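Local coordinates for protein phospholyase (Arthrobacter aurescens, PDB 5G4I) that probably acts as a pyridoxal-phosphate-dependent phospholyase (EC 4.2.3.2), eliminating phosphate from an amino-group-bearing phosphoester on the scaffold of a class III transaminase, at residues 102-107 with 291-296; 94-99 with 114-119. One frame throughout, in Å; residues are numbered along the deposited sequence.

Contact 1: residues 102-107 with 291-296; sequences ALLSKF and AVVTTA
Val293 reaches from strand 290-294 onto the ring of Phe107, which lies just beyond the C-terminal end of helix 94-104. The strand belongs to the mixed seven-stranded sheet of the large domain in this fold-type I, class III aminotransferase fold, and the helix packs on that sheet. Val293 CG1 sits over the middle of the Phe107 ring, 3.9 Å from its centroid and 3° off the normal, a CH-pi contact made almost straight down onto the face. The other methyl, Val293 CG2, is 3.8 Å from Phe107 CE2. A chi1 of 166° sets CG1 anti to the backbone N and over the ring centre, with CG2 toward CE2 and CZ. Trp265 stacks with Phe107, and Met279 of the adjoining strand 276-279 also touches it. A type I turn from Leu104 to Phe107 carries the chain off the helix, with Phe107 N bonded to Leu104 O at 3.1 Å. Leu104 also touches the second subunit, where Thr26 packs against it. The Leu104 and Val293 side chains pass with their ends pointing opposite ways, and Leu104 CD2 comes to 4.0 Å from Val293 CG1, the same methyl that covers the Phe107 ring.

Contact 2: residues 94-99 with 114-119; sequences SRVVEY and LFLTNS
Leu116 meets helix 94-104 with both branches of its fork, each given to a different residue. Leu116 CD1 lies 3.7 Å from Val96 CG2, the two side chains overlapping side by side as they reach out from helix and strand. Tyr99, one helical turn further on, sets its ring at a slant to Leu116 and touches it through CE2, which is 4.1 Å from Leu116 CD2. Val96 turns CG2 anti to its backbone N, which leaves CG1 between that N and the carbonyl carbon (chi1 63°), and it is CG2 that meets the strand. The contact is wholly apolar, and the backbones stay well apart, Val96 CA and Leu116 CA being 9.4 Å from each other.

Leu116 stands on strand 113-117, an outermost strand, within this chain, of the large-domain sheet of the fold-type I PLP enzymes, and helix 94-104 covers it there; Leu114 bonds the second subunit through its backbone. Helix 316-331 lies beside the same helix, with Ser319 against Val96 and Leu323 against Tyr99, while Ala313 touches Leu116.

Farther out on the helix, Arg95 NE forms a salt bridge with Glu98 OE1 at 3.1 Å. The carboxylate oxygen lies near the guanidinium plane and is met on its syn side. Ser94 OG donates to Glu98 OE2 from above the carboxylate plane, so each carboxylate oxygen has a partner within the helix. Arg95 NH1 also bonds Gln81.

At the other end, the strand runs into the cofactor site. Thr117 OG1 donates to Ser119 O at 3.0 Å, spanning the last residue of the strand and the loop after it. Ser119 caps helix 120-135 through its hydroxyl, which bonds Glu122 N and also Glu122 OE2 of the second subunit, and the residue touches the bound pyridoxal-5'-phosphate.

From the N terminus, helix 94-104 comes first and supplies a segment to each contact. Contact 2 closes a short loop of 14 residues, bringing the chain back from the early part of the helix to strand 113-117. Contact 1 closes a long one of 183 residues, from the helix end to strand 290-294. Because 102-107 falls within the loop of contact 2 and 291-296 lies beyond it, the two loops cross. They meet in the sheet, where the two strands are antiparallel neighbours: Val292 N lies 2.9 Å from Phe115 O, a probable hydrogen bond, and Ala291 CB packs on Leu114 CD1. One helix thus lies across two adjacent strands distant in sequence.

Contact 1: residues 102-107 with 291-296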
loop_
_atom_site.group_PDB
_atom_site.type_symbol
_atom_site.label_atom_id
_atom_site.label_comp_id
_atom_site.label_asym_id
_atom_site.label_seq_id
_atom_site.Cartn_x
_atom_site.Cartn_y
_atom_site.Cartn_z
ATOM N N ALA A 102 21.514 4.764 -0.433
ATOM C CA ALA A 102 21.436 5.779 -1.471
ATOM C C ALA A 102 20.358 6.839 -1.137
ATOM O O ALA A 102 20.597 8.078 -1.286
ATOM C CB ALA A 102 21.152 5.207 -2.856
ATOM N N LEU A 103 19.181 6.395 -0.668
ATOM C CA LEU A 103 18.135 7.346 -0.332
ATOM C C LEU A 103 18.510 8.192 0.909
ATOM O O LEU A 103 18.301 9.434 0.906
ATOM C CB LEU A 103 16.793 6.587 -0.173
ATOM C CG LEU A 103 15.586 7.452 0.212
ATOM C CD1 LEU A 103 15.254 8.443 -0.897
ATOM C CD2 LEU A 103 14.404 6.443 0.399
ATOM N N LEU A 104 19.074 7.522 1.915
ATOM C CA LEU A 104 19.412 8.269 3.152
ATOM C C LEU A 104 20.575 9.242 2.924
ATOM O O LEU A 104 20.676 10.259 3.653
ATOM C CB LEU A 104 19.644 7.293 4.285
ATOM C CG LEU A 104 18.403 6.553 4.848
ATOM C CD1 LEU A 104 18.780 5.383 5.728
ATOM C CD2 LEU A 104 17.451 7.535 5.551
ATOM N N SER A 105 21.398 9.008 1.914
ATOM C CA SER A 105 22.515 9.959 1.583
ATOM C C SER A 105 21.954 11.297 1.070
ATOM O O SER A 105 22.656 12.291 0.955
ATOM C CB SER A 105 23.472 9.367 0.526
ATOM O OG SER A 105 22.922 9.344 -0.818
ATOM N N LYS A 106 20.647 11.341 0.671
ATOM C CA LYS A 106 19.943 12.553 0.230
ATOM C C LYS A 106 19.345 13.380 1.353
ATOM O O LYS A 106 18.657 14.394 1.052
ATOM C CB LYS A 106 18.828 12.194 -0.810
ATOM C CG LYS A 106 19.303 11.396 -1.986
ATOM C CD LYS A 106 20.371 12.111 -2.780
ATOM C CE LYS A 106 20.572 11.397 -4.133
ATOM N NZ LYS A 106 21.716 11.986 -4.887
ATOM N N PHE A 107 19.623 12.981 2.588
ATOM C CA PHE A 107 19.127 13.646 3.799
ATOM C C PHE A 107 20.231 14.087 4.742
ATOM O O PHE A 107 21.225 13.489 4.786
ATOM C CB PHE A 107 18.155 12.733 4.598
ATOM C CG PHE A 107 16.806 12.557 3.951
ATOM C CD1 PHE A 107 15.816 13.432 4.205
ATOM C CD2 PHE A 107 16.569 11.523 3.101
ATOM C CE1 PHE A 107 14.605 13.305 3.605
ATOM C CE2 PHE A 107 15.357 11.372 2.476
ATOM C CZ PHE A 107 14.372 12.270 2.733
ATOM N N ALA A 291 7.812 5.622 1.277
ATOM C CA ALA A 291 8.726 5.564 2.469
ATOM C C ALA A 291 8.359 6.579 3.521
ATOM O O ALA A 291 7.809 7.644 3.245
ATOM C CB ALA A 291 10.213 5.788 2.044
ATOM N N VAL A 292 8.798 6.252 4.779
ATOM C CA VAL A 292 8.854 7.204 5.905
ATOM C C VAL A 292 10.373 7.273 6.309
ATOM O O VAL A 292 10.994 6.252 6.671
ATOM C CB VAL A 292 8.053 6.688 7.101
ATOM C CG1 VAL A 292 8.205 7.699 8.262
ATOM C CG2 VAL A 292 6.622 6.422 6.768
ATOM N N VAL A 293 10.982 8.451 6.194
ATOM C CA VAL A 293 12.368 8.731 6.685
ATOM C C VAL A 293 12.263 9.447 8.052
ATOM O O VAL A 293 11.409 10.348 8.238
ATOM C CB VAL A 293 13.188 9.507 5.612
ATOM C CG1 VAL A 293 14.482 10.103 6.227
ATOM C CG2 VAL A 293 13.445 8.639 4.394
ATOM N N THR A 294 13.043 8.976 9.041
ATOM C CA THR A 294 12.894 9.462 10.420
ATOM C C THR A 294 14.235 9.374 11.162
ATOM O O THR A 294 15.302 9.112 10.546
ATOM C CB THR A 294 11.695 8.811 11.112
ATOM O OG1 THR A 294 11.344 9.546 12.337
ATOM C CG2 THR A 294 11.937 7.347 11.453
ATOM N N THR A 295 14.176 9.675 12.478
ATOM C CA THR A 295 15.350 9.663 13.322
ATOM C C THR A 295 15.586 8.256 13.897
ATOM O O THR A 295 14.727 7.378 13.982
ATOM C CB THR A 295 15.159 10.667 14.481
ATOM O OG1 THR A 295 14.142 10.174 15.384
ATOM C CG2 THR A 295 14.834 12.011 14.026
ATOM N N ALA A 296 16.816 8.017 14.351
ATOM C CA ALA A 296 17.148 6.788 15.061
ATOM C C ALA A 296 16.318 6.561 16.321
ATOM O O ALA A 296 15.816 5.444 16.519
ATOM C CB ALA A 296 18.626 6.776 15.430
#

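Contact 2: residues 94-99 with 114-119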
loop_
_atom_site.group_PDB
_atom_site.type_symbol
_atom_site.label_atom_id
_atom_site.label_comp_id
_atom_site.label_asym_id
_atom_site.label_seq_id
_atom_site.Cartn_x
_atom_site.Cartn_y
_atom_site.Cartn_z
ATOM N N SER A 94 21.213 -7.844 -0.416
ATOM C CA SER A 94 21.949 -6.590 -0.500
ATOM C C SER A 94 21.154 -5.428 -1.137
ATOM O O SER A 94 21.464 -4.245 -0.869
ATOM C CB SER A 94 23.302 -6.704 -1.224
ATOM O OG SER A 94 23.120 -6.981 -2.545
ATOM N N ARG A 95 20.215 -5.696 -2.043
ATOM C CA ARG A 95 19.600 -4.595 -2.818
ATOM C C ARG A 95 18.855 -3.581 -1.945
ATOM O O ARG A 95 18.990 -2.339 -2.191
ATOM C CB ARG A 95 18.632 -5.082 -3.949
ATOM C CG ARG A 95 19.185 -6.127 -4.921
ATOM C CD ARG A 95 20.500 -5.816 -5.624
ATOM N NE ARG A 95 20.561 -4.529 -6.272
ATOM C CZ ARG A 95 20.119 -4.238 -7.503
ATOM N NH1 ARG A 95 19.407 -5.116 -8.191
ATOM N NH2 ARG A 95 20.284 -3.018 -8.045
ATOM N N VAL A 96 18.082 -4.049 -0.956
ATOM C CA VAL A 96 17.378 -3.108 -0.073
ATOM C C VAL A 96 18.341 -2.219 0.741
ATOM O O VAL A 96 18.053 -1.043 0.988
ATOM C CB VAL A 96 16.330 -3.796 0.852
ATOM C CG1 VAL A 96 16.975 -4.780 1.819
ATOM C CG2 VAL A 96 15.443 -2.747 1.553
ATOM N N VAL A 97 19.471 -2.830 1.129
ATOM C CA VAL A 97 20.457 -2.046 1.899
ATOM C C VAL A 97 21.113 -0.988 1.022
ATOM O O VAL A 97 21.314 0.170 1.436
ATOM C CB VAL A 97 21.487 -3.010 2.559
ATOM C CG1 VAL A 97 22.549 -2.213 3.358
ATOM C CG2 VAL A 97 20.746 -3.893 3.523
ATOM N N GLU A 98 21.503 -1.372 -0.196
ATOM C CA GLU A 98 22.069 -0.459 -1.157
ATOM C C GLU A 98 21.103 0.730 -1.433
ATOM O O GLU A 98 21.486 1.908 -1.463
ATOM C CB GLU A 98 22.380 -1.124 -2.487
ATOM C CG GLU A 98 23.491 -2.142 -2.400
ATOM C CD GLU A 98 23.477 -3.177 -3.556
ATOM O OE1 GLU A 98 22.712 -3.023 -4.595
ATOM O OE2 GLU A 98 24.288 -4.164 -3.381
ATOM N N TYR A 99 19.825 0.398 -1.643
ATOM C CA TYR A 99 18.840 1.473 -1.864
ATOM C C TYR A 99 18.645 2.366 -0.610
ATOM O O TYR A 99 18.612 3.592 -0.798
ATOM C CB TYR A 99 17.460 0.883 -2.314
ATOM C CG TYR A 99 16.438 1.946 -2.630
ATOM C CD1 TYR A 99 16.721 3.077 -3.401
ATOM C CD2 TYR A 99 15.173 1.841 -2.122
ATOM C CE1 TYR A 99 15.789 4.095 -3.634
ATOM C CE2 TYR A 99 14.162 2.798 -2.444
ATOM C CZ TYR A 99 14.505 3.923 -3.186
ATOM O OH TYR A 99 13.556 4.933 -3.464
ATOM N N LEU A 114 14.962 4.544 7.955
ATOM C CA LEU A 114 13.933 4.433 6.933
ATOM C C LEU A 114 12.991 3.265 7.273
ATOM O O LEU A 114 13.439 2.159 7.676
ATOM C CB LEU A 114 14.691 4.095 5.583
ATOM C CG LEU A 114 14.039 3.584 4.337
ATOM C CD1 LEU A 114 13.213 4.748 3.793
ATOM C CD2 LEU A 114 14.933 3.213 3.188
ATOM N N PHE A 115 11.668 3.471 7.013
ATOM C CA PHE A 115 10.657 2.411 6.847
ATOM C C PHE A 115 10.206 2.470 5.358
ATOM O O PHE A 115 9.691 3.526 4.905
ATOM C CB PHE A 115 9.416 2.659 7.697
ATOM C CG PHE A 115 9.607 2.661 9.209
ATOM C CD1 PHE A 115 9.910 3.809 9.881
ATOM C CD2 PHE A 115 9.409 1.493 9.914
ATOM C CE1 PHE A 115 10.038 3.779 11.312
ATOM C CE2 PHE A 115 9.539 1.439 11.299
ATOM C CZ PHE A 115 9.867 2.602 11.987
ATOM N N LEU A 116 10.303 1.381 4.638
ATOM C CA LEU A 116 9.778 1.367 3.270
ATOM C C LEU A 116 8.278 0.901 3.289
ATOM O O LEU A 116 7.845 0.138 4.177
ATOM C CB LEU A 116 10.636 0.416 2.409
ATOM C CG LEU A 116 11.966 1.027 1.987
ATOM C CD1 LEU A 116 13.003 -0.020 1.560
ATOM C CD2 LEU A 116 11.813 2.035 0.847
ATOM N N THR A 117 7.527 1.357 2.252
ATOM C CA THR A 117 6.125 1.001 2.073
ATOM C C THR A 117 5.898 0.797 0.561
ATOM O O THR A 117 6.855 0.855 -0.237
ATOM C CB THR A 117 5.138 2.077 2.625
ATOM O OG1 THR A 117 5.178 3.221 1.739
ATOM C CG2 THR A 117 5.409 2.435 4.091
ATOM N N ASN A 118 4.616 0.596 0.155
ATOM C CA ASN A 118 4.294 0.372 -1.277
ATOM C C ASN A 118 3.508 1.572 -1.913
ATOM O O ASN A 118 3.041 1.488 -3.044
ATOM C CB ASN A 118 3.557 -0.941 -1.472
ATOM C CG ASN A 118 4.206 -2.099 -0.758
ATOM O OD1 ASN A 118 3.665 -2.567 0.325
ATOM N ND2 ASN A 118 5.333 -2.510 -1.174
ATOM N N SER A 119 3.210 2.607 -1.113
ATOM C CA SER A 119 2.374 3.744 -1.600
ATOM C C SER A 119 2.571 4.983 -0.693
ATOM O O SER A 119 2.976 4.849 0.493
ATOM C CB SER A 119 0.896 3.399 -1.672
ATOM O OG SER A 119 0.314 3.261 -0.368
#